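Local coordinates for acyl-CoA dehydrogenase family protein (Porphyromonas gingivalis, PDB 2OKU) that is the C-terminal helical domain of a probable FAD-dependent acyl-CoA dehydrogenase, the whole enzyme being expected to oxidise acyl-CoA thioesters, at residues Tyr22-Leu31 against His79-Asp89; Leu38-Ile49 against Leu68-His79. All blocks are in the same frame, centred on the assembly; numbering follows the deposited sequence.

Contact 1 (Tyr22-Leu31 against His79-Asp89); sequences YQQTEVKPEL and HLLMLAANDDD
Gln23 and His79 make the one direct hydrogen bond of this contact: NE2 of Gln23 donates to NE2 of His79 at 3.0 Å along an almost straight line (176°). A bend at chi2 (-76°) brings the amide back to the edge of the imidazole, with the two planes nearly perpendicular; the same NE2 also serves the carbonyl of Lys35. The other imidazole nitrogen, ND1, is bonded to Ala75 O, so both ends of the ring are held and its rotation is fixed. Tyr22 lies beside it, CB 3.6 Å from His79 CD2, but the two rings, though not far from parallel, are too offset to stack. The hydroxyl end of the phenol comes up to Leu80 CD2, while Leu83 CD1 lies 3.8 Å from Tyr22 CD1 along one side of the ring. Thr25 closes a type I turn, its OG1 and its N both donating to Tyr22 O from one face of that carbonyl, while its side chain rests on Leu83 CD2. Asn86, with CG anti to its own N (chi1 -178°), points its amide at the passing loop, and waters make the links: one joins ND2 to Glu26 O, another OD1 to Lys28 N. Leu31 presses CD2 to 3.5 Å from Asn86 CB, and Val27 CG1 meets the methyl of selenomethionine Met82. Beyond the helix end, the carboxylates of Glu30 and Asp89 share a water, weakly on the Glu30 side; Arg92 pairs with Asp89 and probably eases the like charges. This is an interhelical connection of an up-and-down helical bundle, laid across the C-terminal end of helix 58-87.

Contact 2 (Leu38-Ile49 against Leu68-His79); sequences LARMTDRAEALI and LVEMTAHAVFGH
Leu38 packs against Gly78 and His79, its CB over one face of the imidazole in a CH-pi contact, 3.8 Å from the ring centroid. Both its methyls lie against one side of the Gly78 backbone, CD2 3.6 Å from CA and CD1 near the carbonyl. One helical turn on, selenomethionine Met41 curls at chi3 (70°) and lays CE against His74, 3.8 Å from that CB; the His74 ring itself leads away to Tyr98 of the second subunit. Thr42 sits at the edge of the His79 ring, OG1 3.5 Å from CE1, while that hydroxyl donates back to Leu38 O. The carbonyl of Leu38 thus takes two bonds, one on each face of its plane, and on Ala75 O the backbone N of His79 joins its ND1 from the opposite face. Arg44 meets Met71 with the base of its side chain: CG touches Met71 CE at 3.4 Å, whereas the guanidinium turns to Glu107 on helix 92-115. Against Ala45 lies selenomethionine Met71, its CG 3.8 Å from the alanine CB. The chain of Met71 leaves anti to its backbone N (chi1 -172°), then bends at chi2, carrying SE to 3.9 Å from Leu48 CD2. Leu48 CG and Ile49 CG1 both pack against Leu68 CD2, and CD1 of Ile49 reaches Thr72 OG1, a hydroxyl that donates to its own helix at Leu68 O. Small residues, Ala45, Ala75 and Gly78, let the segment axes approach to 8.8 Å at 162°, the near-antiparallel packing of neighbouring helices in the helical bundle of an acyl-CoA dehydrogenase C-terminal domain.

From the N terminus, helix 13-22 runs into the loop 22-31, which contact 1 fastens to the far end of helix 58-87, closing a long, mostly helical excursion. Within that excursion lies contact 2, the shorter closure, where the chain goes out along helix 32-53 and returns antiparallel on helix 58-87. The two centres are about 17 Å apart, yet they share His79 and touch directly where Met82 CB meets Leu38 CD1 at 3.7 Å. Contact 2 occupies the middle of the chain, contact 1 one end of the bundle. Helix 92-115 packs on both, and both reach the second subunit through helix 58-87.

Contact 1 (Tyr22-Leu31 against His79-Asp89)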
loop_
_atom_site.group_PDB
_atom_site.type_symbol
_atom_site.label_atom_id
_atom_site.label_comp_id
_atom_site.label_asym_id
_atom_site.label_seq_id
_atom_site.Cartn_x
_atom_site.Cartn_y
_atom_site.Cartn_z
ATOM N N TYR A 22 6.870 3.768 -14.079
ATOM C CA TYR A 22 5.731 4.291 -13.302
ATOM C C TYR A 22 5.646 5.818 -13.342
ATOM O O TYR A 22 4.552 6.387 -13.441
ATOM C CB TYR A 22 5.777 3.820 -11.865
ATOM C CG TYR A 22 5.755 2.335 -11.644
ATOM C CD1 TYR A 22 5.123 1.468 -12.529
ATOM C CD2 TYR A 22 6.366 1.784 -10.514
ATOM C CE1 TYR A 22 5.118 0.095 -12.309
ATOM C CE2 TYR A 22 6.340 0.415 -10.280
ATOM C CZ TYR A 22 5.711 -0.425 -11.172
ATOM O OH TYR A 22 5.694 -1.787 -10.927
ATOM N N GLN A 23 6.787 6.484 -13.240
ATOM C CA GLN A 23 6.796 7.948 -13.284
ATOM C C GLN A 23 6.491 8.505 -14.687
ATOM O O GLN A 23 6.309 9.713 -14.835
ATOM C CB GLN A 23 8.129 8.503 -12.784
ATOM C CG GLN A 23 8.266 8.510 -11.235
ATOM C CD GLN A 23 7.449 9.648 -10.625
ATOM O OE1 GLN A 23 7.500 10.772 -11.124
ATOM N NE2 GLN A 23 6.700 9.367 -9.550
ATOM N N GLN A 24 6.466 7.641 -15.699
ATOM C CA GLN A 24 6.122 8.049 -17.071
ATOM C C GLN A 24 4.627 7.941 -17.360
ATOM O O GLN A 24 4.185 8.270 -18.463
ATOM C CB GLN A 24 6.901 7.214 -18.090
ATOM C CG GLN A 24 8.405 7.192 -17.897
ATOM C CD GLN A 24 9.025 8.556 -17.947
ATOM O OE1 GLN A 24 8.557 9.437 -18.669
ATOM N NE2 GLN A 24 10.101 8.745 -17.184
ATOM N N THR A 25 3.856 7.445 -16.389
ATOM C CA THR A 25 2.428 7.327 -16.503
ATOM C C THR A 25 1.834 8.711 -16.581
ATOM O O THR A 25 2.139 9.568 -15.749
ATOM C CB THR A 25 1.812 6.652 -15.277
ATOM O OG1 THR A 25 2.543 5.467 -14.989
ATOM C CG2 THR A 25 0.337 6.317 -15.502
ATOM N N GLU A 26 0.989 8.917 -17.581
ATOM C CA GLU A 26 0.290 10.188 -17.750
ATOM C C GLU A 26 -0.854 10.185 -16.757
ATOM O O GLU A 26 -1.682 9.277 -16.789
ATOM C CB GLU A 26 -0.226 10.299 -19.194
ATOM C CG GLU A 26 -1.142 11.486 -19.449
ATOM C CD GLU A 26 -1.569 11.644 -20.912
ATOM O OE1 GLU A 26 -2.168 10.693 -21.490
ATOM O OE2 GLU A 26 -1.332 12.745 -21.473
ATOM N N VAL A 27 -0.889 11.154 -15.840
ATOM C CA VAL A 27 -1.967 11.217 -14.860
ATOM C C VAL A 27 -2.704 12.561 -14.986
ATOM O O VAL A 27 -2.170 13.537 -15.507
ATOM C CB VAL A 27 -1.465 10.974 -13.398
ATOM C CG1 VAL A 27 -0.760 9.645 -13.313
ATOM C CG2 VAL A 27 -0.561 12.107 -12.917
ATOM N N LYS A 28 -3.928 12.594 -14.507
ATOM C CA LYS A 28 -4.694 13.831 -14.482
ATOM C C LYS A 28 -4.109 14.760 -13.413
ATOM O O LYS A 28 -3.414 14.284 -12.515
ATOM C CB LYS A 28 -6.147 13.527 -14.189
ATOM C CG LYS A 28 -6.867 12.902 -15.400
ATOM C CD LYS A 28 -8.349 12.683 -15.143
ATOM C CE LYS A 28 -9.088 14.023 -14.878
ATOM N NZ LYS A 28 -10.569 13.968 -15.160
ATOM N N PRO A 29 -4.378 16.081 -13.513
ATOM C CA PRO A 29 -3.847 17.038 -12.529
ATOM C C PRO A 29 -4.113 16.655 -11.074
ATOM O O PRO A 29 -3.284 16.922 -10.216
ATOM C CB PRO A 29 -4.587 18.335 -12.872
ATOM C CG PRO A 29 -4.868 18.219 -14.333
ATOM C CD PRO A 29 -5.161 16.763 -14.565
ATOM N N GLU A 30 -5.255 16.042 -10.802
ATOM C CA GLU A 30 -5.624 15.671 -9.441
ATOM C C GLU A 30 -4.677 14.667 -8.798
ATOM O O GLU A 30 -4.560 14.630 -7.575
ATOM C CB GLU A 30 -7.050 15.133 -9.403
ATOM C CG GLU A 30 -7.282 13.892 -10.254
ATOM C CD GLU A 30 -8.579 13.944 -11.045
ATOM O OE1 GLU A 30 -9.236 15.004 -11.025
ATOM O OE2 GLU A 30 -8.926 12.931 -11.698
ATOM N N LEU A 31 -3.992 13.875 -9.625
ATOM C CA LEU A 31 -3.047 12.864 -9.129
ATOM C C LEU A 31 -1.582 13.325 -9.270
ATOM O O LEU A 31 -0.640 12.676 -8.769
ATOM C CB LEU A 31 -3.315 11.556 -9.899
ATOM C CG LEU A 31 -3.138 10.228 -9.208
ATOM C CD1 LEU A 31 -3.800 10.181 -7.815
ATOM C CD2 LEU A 31 -3.630 9.081 -10.145
ATOM N N HIS A 79 3.486 3.863 -5.559
ATOM C CA HIS A 79 3.237 3.885 -7.006
ATOM C C HIS A 79 2.138 2.917 -7.416
ATOM O O HIS A 79 1.330 3.275 -8.258
ATOM C CB HIS A 79 4.513 3.603 -7.794
ATOM C CG HIS A 79 5.428 4.785 -7.912
ATOM N ND1 HIS A 79 6.411 5.047 -6.989
ATOM C CD2 HIS A 79 5.494 5.778 -8.829
ATOM C CE1 HIS A 79 7.050 6.156 -7.336
ATOM N NE2 HIS A 79 6.517 6.617 -8.457
ATOM N N LEU A 80 2.096 1.704 -6.843
ATOM C CA LEU A 80 1.046 0.751 -7.208
ATOM C C LEU A 80 -0.326 1.312 -6.882
ATOM O O LEU A 80 -1.286 1.169 -7.656
ATOM C CB LEU A 80 1.245 -0.588 -6.510
ATOM C CG LEU A 80 2.567 -1.276 -6.775
ATOM C CD1 LEU A 80 2.682 -2.554 -5.924
ATOM C CD2 LEU A 80 2.716 -1.594 -8.265
ATOM N N LEU A 81 -0.411 1.995 -5.747
ATOM C CA LEU A 81 -1.669 2.607 -5.324
ATOM C C LEU A 81 -2.020 3.850 -6.169
ATOM O O LEU A 81 -3.180 4.058 -6.518
ATOM C CB LEU A 81 -1.617 2.921 -3.820
ATOM C CG LEU A 81 -1.292 1.744 -2.909
ATOM C CD1 LEU A 81 -1.500 2.205 -1.404
ATOM C CD2 LEU A 81 -2.071 0.466 -3.259
HETATM N N MSE A 82 -1.019 4.639 -6.537
HETATM C CA MSE A 82 -1.224 5.743 -7.491
HETATM C C MSE A 82 -1.816 5.215 -8.808
HETATM O O MSE A 82 -2.715 5.812 -9.376
HETATM C CB MSE A 82 0.095 6.479 -7.762
HETATM C CG MSE A 82 0.018 7.923 -8.236
HETATM SE SE MSE A 82 1.366 8.279 -9.639
HETATM C CE MSE A 82 0.111 7.184 -10.542
ATOM N N LEU A 83 -1.275 4.108 -9.303
ATOM C CA LEU A 83 -1.769 3.517 -10.555
ATOM C C LEU A 83 -3.212 3.050 -10.402
ATOM O O LEU A 83 -4.010 3.232 -11.307
ATOM C CB LEU A 83 -0.834 2.397 -11.016
ATOM C CG LEU A 83 0.585 2.822 -11.447
ATOM C CD1 LEU A 83 1.439 1.585 -11.725
ATOM C CD2 LEU A 83 0.601 3.733 -12.672
ATOM N N ALA A 84 -3.557 2.502 -9.238
ATOM C CA ALA A 84 -4.944 2.135 -8.959
ATOM C C ALA A 84 -5.877 3.350 -8.992
ATOM O O ALA A 84 -6.977 3.280 -9.566
ATOM C CB ALA A 84 -5.058 1.401 -7.633
ATOM N N ALA A 85 -5.443 4.455 -8.377
ATOM C CA ALA A 85 -6.220 5.697 -8.358
ATOM C C ALA A 85 -6.294 6.360 -9.728
ATOM O O ALA A 85 -7.269 7.041 -10.027
ATOM C CB ALA A 85 -5.646 6.688 -7.317
ATOM N N ASN A 86 -5.270 6.182 -10.556
ATOM C CA ASN A 86 -5.323 6.669 -11.936
ATOM C C ASN A 86 -6.383 5.917 -12.749
ATOM O O ASN A 86 -7.107 6.502 -13.562
ATOM C CB ASN A 86 -3.934 6.530 -12.571
ATOM C CG ASN A 86 -3.875 7.052 -13.991
ATOM O OD1 ASN A 86 -4.219 8.200 -14.250
ATOM N ND2 ASN A 86 -3.417 6.206 -14.923
ATOM N N ASP A 87 -6.485 4.614 -12.521
ATOM C CA ASP A 87 -7.496 3.796 -13.182
ATOM C C ASP A 87 -8.907 4.085 -12.655
ATOM O O ASP A 87 -9.865 4.030 -13.424
ATOM C CB ASP A 87 -7.171 2.313 -13.024
ATOM C CG ASP A 87 -6.013 1.870 -13.900
ATOM O OD1 ASP A 87 -5.584 2.631 -14.806
ATOM O OD2 ASP A 87 -5.506 0.757 -13.662
ATOM N N ASP A 88 -9.038 4.401 -11.371
ATOM C CA ASP A 88 -10.334 4.779 -10.777
ATOM C C ASP A 88 -10.153 5.844 -9.710
ATOM O O ASP A 88 -9.712 5.542 -8.600
ATOM C CB ASP A 88 -11.048 3.563 -10.174
ATOM C CG ASP A 88 -12.489 3.876 -9.728
ATOM O OD1 ASP A 88 -12.851 5.069 -9.541
ATOM O OD2 ASP A 88 -13.288 2.912 -9.595
ATOM N N ASP A 89 -10.513 7.079 -10.043
ATOM C CA ASP A 89 -10.287 8.234 -9.164
ATOM C C ASP A 89 -11.075 8.116 -7.853
ATOM O O ASP A 89 -10.773 8.827 -6.905
ATOM C CB ASP A 89 -10.627 9.548 -9.908
ATOM C CG ASP A 89 -10.460 10.797 -9.036
ATOM O OD1 ASP A 89 -9.302 11.223 -8.788
ATOM O OD2 ASP A 89 -11.496 11.359 -8.606
HETATM O O HOH W 1 -2.666 6.840 -17.877
HETATM O O HOH W 2 -4.972 10.496 -13.237
HETATM O O HOH W 3 -11.159 14.004 -8.620
#

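Contact 2 (Leu38-Ile49 against Leu68-His79)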
loop_
_atom_site.group_PDB
_atom_site.type_symbol
_atom_site.label_atom_id
_atom_site.label_comp_id
_atom_site.label_asym_id
_atom_site.label_seq_id
_atom_site.Cartn_x
_atom_site.Cartn_y
_atom_site.Cartn_z
ATOM N N LEU A 38 5.670 10.868 -4.705
ATOM C CA LEU A 38 6.268 9.551 -4.880
ATOM C C LEU A 38 7.661 9.629 -5.478
ATOM O O LEU A 38 8.509 8.832 -5.132
ATOM C CB LEU A 38 5.385 8.666 -5.751
ATOM C CG LEU A 38 4.104 8.220 -5.049
ATOM C CD1 LEU A 38 3.126 7.677 -6.083
ATOM C CD2 LEU A 38 4.405 7.204 -3.975
ATOM N N ALA A 39 7.890 10.581 -6.386
ATOM C CA ALA A 39 9.230 10.810 -6.942
ATOM C C ALA A 39 10.208 11.199 -5.820
ATOM O O ALA A 39 11.315 10.663 -5.748
ATOM C CB ALA A 39 9.183 11.884 -8.040
ATOM N N ARG A 40 9.775 12.093 -4.923
ATOM C CA ARG A 40 10.594 12.484 -3.774
ATOM C C ARG A 40 10.876 11.286 -2.852
ATOM O O ARG A 40 12.007 11.131 -2.378
ATOM C CB ARG A 40 9.966 13.646 -2.983
ATOM C CG ARG A 40 10.056 14.988 -3.731
ATOM C CD ARG A 40 9.421 16.181 -2.969
ATOM N NE ARG A 40 9.886 16.306 -1.583
ATOM C CZ ARG A 40 10.967 16.985 -1.160
ATOM N NH1 ARG A 40 11.782 17.633 -2.007
ATOM N NH2 ARG A 40 11.248 17.002 0.146
HETATM N N MSE A 41 9.865 10.455 -2.594
HETATM C CA MSE A 41 10.075 9.220 -1.782
HETATM C C MSE A 41 11.084 8.260 -2.439
HETATM O O MSE A 41 11.867 7.590 -1.748
HETATM C CB MSE A 41 8.757 8.477 -1.545
HETATM C CG MSE A 41 7.792 9.236 -0.678
HETATM SE SE MSE A 41 6.074 8.342 -0.576
HETATM C CE MSE A 41 6.655 6.812 0.495
ATOM N N THR A 42 11.057 8.191 -3.769
ATOM C CA THR A 42 11.998 7.358 -4.528
ATOM C C THR A 42 13.437 7.897 -4.373
ATOM O O THR A 42 14.354 7.145 -4.033
ATOM C CB THR A 42 11.586 7.261 -6.009
ATOM O OG1 THR A 42 10.216 6.861 -6.096
ATOM C CG2 THR A 42 12.465 6.281 -6.786
ATOM N N ASP A 43 13.624 9.191 -4.586
ATOM C CA ASP A 43 14.929 9.811 -4.381
ATOM C C ASP A 43 15.413 9.605 -2.931
ATOM O O ASP A 43 16.584 9.375 -2.718
ATOM C CB ASP A 43 14.905 11.312 -4.668
ATOM C CG ASP A 43 14.558 11.663 -6.122
ATOM O OD1 ASP A 43 14.609 10.797 -7.015
ATOM O OD2 ASP A 43 14.211 12.847 -6.352
ATOM N N ARG A 44 14.506 9.723 -1.955
ATOM C CA ARG A 44 14.844 9.527 -0.526
ATOM C C ARG A 44 15.336 8.104 -0.254
ATOM O O ARG A 44 16.339 7.903 0.446
ATOM C CB ARG A 44 13.635 9.819 0.364
ATOM C CG ARG A 44 13.943 10.182 1.790
ATOM C CD ARG A 44 13.590 11.657 1.966
ATOM N NE ARG A 44 14.043 12.263 3.212
ATOM C CZ ARG A 44 13.405 12.222 4.366
ATOM N NH1 ARG A 44 12.270 11.538 4.497
ATOM N NH2 ARG A 44 13.935 12.865 5.411
ATOM N N ALA A 45 14.651 7.116 -0.826
ATOM C CA ALA A 45 15.100 5.719 -0.712
ATOM C C ALA A 45 16.508 5.509 -1.313
ATOM O O ALA A 45 17.361 4.935 -0.681
ATOM C CB ALA A 45 14.077 4.768 -1.383
ATOM N N GLU A 46 16.730 6.002 -2.532
ATOM C CA GLU A 46 18.018 5.896 -3.200
ATOM C C GLU A 46 19.099 6.560 -2.357
ATOM O O GLU A 46 20.186 6.020 -2.215
ATOM C CB GLU A 46 17.955 6.554 -4.588
ATOM C CG GLU A 46 19.264 6.521 -5.387
ATOM C CD GLU A 46 19.121 7.172 -6.738
ATOM O OE1 GLU A 46 18.796 8.383 -6.773
ATOM O OE2 GLU A 46 19.300 6.467 -7.746
ATOM N N ALA A 47 18.799 7.749 -1.839
ATOM C CA ALA A 47 19.783 8.518 -1.069
ATOM C C ALA A 47 20.149 7.780 0.209
ATOM O O ALA A 47 21.311 7.735 0.575
ATOM C CB ALA A 47 19.270 9.916 -0.749
ATOM N N LEU A 48 19.168 7.187 0.880
ATOM C CA LEU A 48 19.438 6.451 2.139
ATOM C C LEU A 48 20.257 5.180 1.880
ATOM O O LEU A 48 21.171 4.862 2.627
ATOM C CB LEU A 48 18.145 6.099 2.878
ATOM C CG LEU A 48 18.368 5.544 4.288
ATOM C CD1 LEU A 48 18.960 6.642 5.207
ATOM C CD2 LEU A 48 17.056 4.974 4.877
ATOM N N ILE A 49 19.939 4.475 0.792
ATOM C CA ILE A 49 20.739 3.318 0.392
ATOM C C ILE A 49 22.192 3.735 0.176
ATOM O O ILE A 49 23.086 3.062 0.693
ATOM C CB ILE A 49 20.168 2.645 -0.878
ATOM C CG1 ILE A 49 18.828 1.998 -0.512
ATOM C CG2 ILE A 49 21.185 1.614 -1.476
ATOM C CD1 ILE A 49 17.908 1.617 -1.715
ATOM N N LEU A 68 16.377 -0.866 4.523
ATOM C CA LEU A 68 16.545 -0.391 3.149
ATOM C C LEU A 68 15.506 -1.025 2.231
ATOM O O LEU A 68 14.999 -0.350 1.339
ATOM C CB LEU A 68 17.948 -0.665 2.657
ATOM C CG LEU A 68 19.076 0.062 3.417
ATOM C CD1 LEU A 68 20.419 -0.331 2.797
ATOM C CD2 LEU A 68 18.864 1.593 3.432
ATOM N N VAL A 69 15.202 -2.311 2.445
ATOM C CA VAL A 69 14.082 -2.957 1.760
ATOM C C VAL A 69 12.758 -2.200 2.038
ATOM O O VAL A 69 12.044 -1.811 1.106
ATOM C CB VAL A 69 13.924 -4.442 2.132
ATOM C CG1 VAL A 69 12.627 -4.999 1.502
ATOM C CG2 VAL A 69 15.149 -5.281 1.726
ATOM N N GLU A 70 12.444 -1.971 3.311
ATOM C CA GLU A 70 11.241 -1.246 3.687
ATOM C C GLU A 70 11.161 0.152 3.075
ATOM O O GLU A 70 10.110 0.558 2.587
ATOM C CB GLU A 70 11.148 -1.124 5.193
ATOM C CG GLU A 70 10.890 -2.423 5.889
ATOM C CD GLU A 70 10.871 -2.206 7.402
ATOM O OE1 GLU A 70 10.157 -1.246 7.858
ATOM O OE2 GLU A 70 11.566 -2.976 8.095
HETATM N N MSE A 71 12.285 0.868 3.113
HETATM C CA MSE A 71 12.379 2.209 2.567
HETATM C C MSE A 71 11.975 2.183 1.086
HETATM O O MSE A 71 11.210 3.032 0.596
HETATM C CB MSE A 71 13.816 2.721 2.740
HETATM C CG MSE A 71 13.999 4.167 2.388
HETATM SE SE MSE A 71 13.292 5.286 3.883
HETATM C CE MSE A 71 13.680 7.043 3.023
ATOM N N THR A 72 12.464 1.172 0.376
ATOM C CA THR A 72 12.117 0.982 -1.012
ATOM C C THR A 72 10.651 0.594 -1.217
ATOM O O THR A 72 9.996 1.119 -2.134
ATOM C CB THR A 72 13.069 -0.073 -1.673
ATOM O OG1 THR A 72 14.440 0.356 -1.517
ATOM C CG2 THR A 72 12.736 -0.219 -3.156
ATOM N N ALA A 73 10.169 -0.352 -0.412
ATOM C CA ALA A 73 8.793 -0.835 -0.453
ATOM C C ALA A 73 7.790 0.325 -0.360
ATOM O O ALA A 73 6.793 0.377 -1.104
ATOM C CB ALA A 73 8.542 -1.868 0.681
ATOM N N HIS A 74 8.040 1.283 0.530
ATOM C CA HIS A 74 7.114 2.420 0.663
ATOM C C HIS A 74 6.957 3.179 -0.660
ATOM O O HIS A 74 5.827 3.526 -1.069
ATOM C CB HIS A 74 7.519 3.354 1.817
ATOM C CG HIS A 74 7.403 2.705 3.150
ATOM N ND1 HIS A 74 6.213 2.193 3.614
ATOM C CD2 HIS A 74 8.330 2.439 4.096
ATOM C CE1 HIS A 74 6.422 1.612 4.784
ATOM N NE2 HIS A 74 7.691 1.780 5.117
ATOM N N ALA A 75 8.076 3.426 -1.343
ATOM C CA ALA A 75 8.035 4.074 -2.652
ATOM C C ALA A 75 7.351 3.239 -3.730
ATOM O O ALA A 75 6.551 3.779 -4.489
ATOM C CB ALA A 75 9.463 4.471 -3.109
ATOM N N VAL A 76 7.678 1.946 -3.820
ATOM C CA VAL A 76 7.060 1.046 -4.799
ATOM C C VAL A 76 5.571 0.922 -4.566
ATOM O O VAL A 76 4.758 1.165 -5.487
ATOM C CB VAL A 76 7.710 -0.349 -4.781
ATOM C CG1 VAL A 76 6.932 -1.352 -5.708
ATOM C CG2 VAL A 76 9.224 -0.250 -5.166
ATOM N N PHE A 77 5.212 0.590 -3.326
ATOM C CA PHE A 77 3.807 0.386 -2.945
ATOM C C PHE A 77 3.002 1.624 -3.303
ATOM O O PHE A 77 1.903 1.518 -3.853
ATOM C CB PHE A 77 3.699 0.100 -1.453
ATOM C CG PHE A 77 4.092 -1.314 -1.038
ATOM C CD1 PHE A 77 4.688 -2.226 -1.908
ATOM C CD2 PHE A 77 3.884 -1.708 0.283
ATOM C CE1 PHE A 77 5.022 -3.510 -1.482
ATOM C CE2 PHE A 77 4.234 -2.978 0.720
ATOM C CZ PHE A 77 4.809 -3.883 -0.156
ATOM N N GLY A 78 3.555 2.799 -3.001
ATOM C CA GLY A 78 2.865 4.072 -3.241
ATOM C C GLY A 78 2.533 4.250 -4.707
ATOM O O GLY A 78 1.430 4.705 -5.092
ATOM N N HIS A 79 3.486 3.863 -5.559
ATOM C CA HIS A 79 3.237 3.885 -7.006
ATOM C C HIS A 79 2.138 2.917 -7.416
ATOM O O HIS A 79 1.330 3.275 -8.258
ATOM C CB HIS A 79 4.513 3.603 -7.794
ATOM C CG HIS A 79 5.428 4.785 -7.912
ATOM N ND1 HIS A 79 6.411 5.047 -6.989
ATOM C CD2 HIS A 79 5.494 5.778 -8.829
ATOM C CE1 HIS A 79 7.050 6.156 -7.336
ATOM N NE2 HIS A 79 6.517 6.617 -8.457
#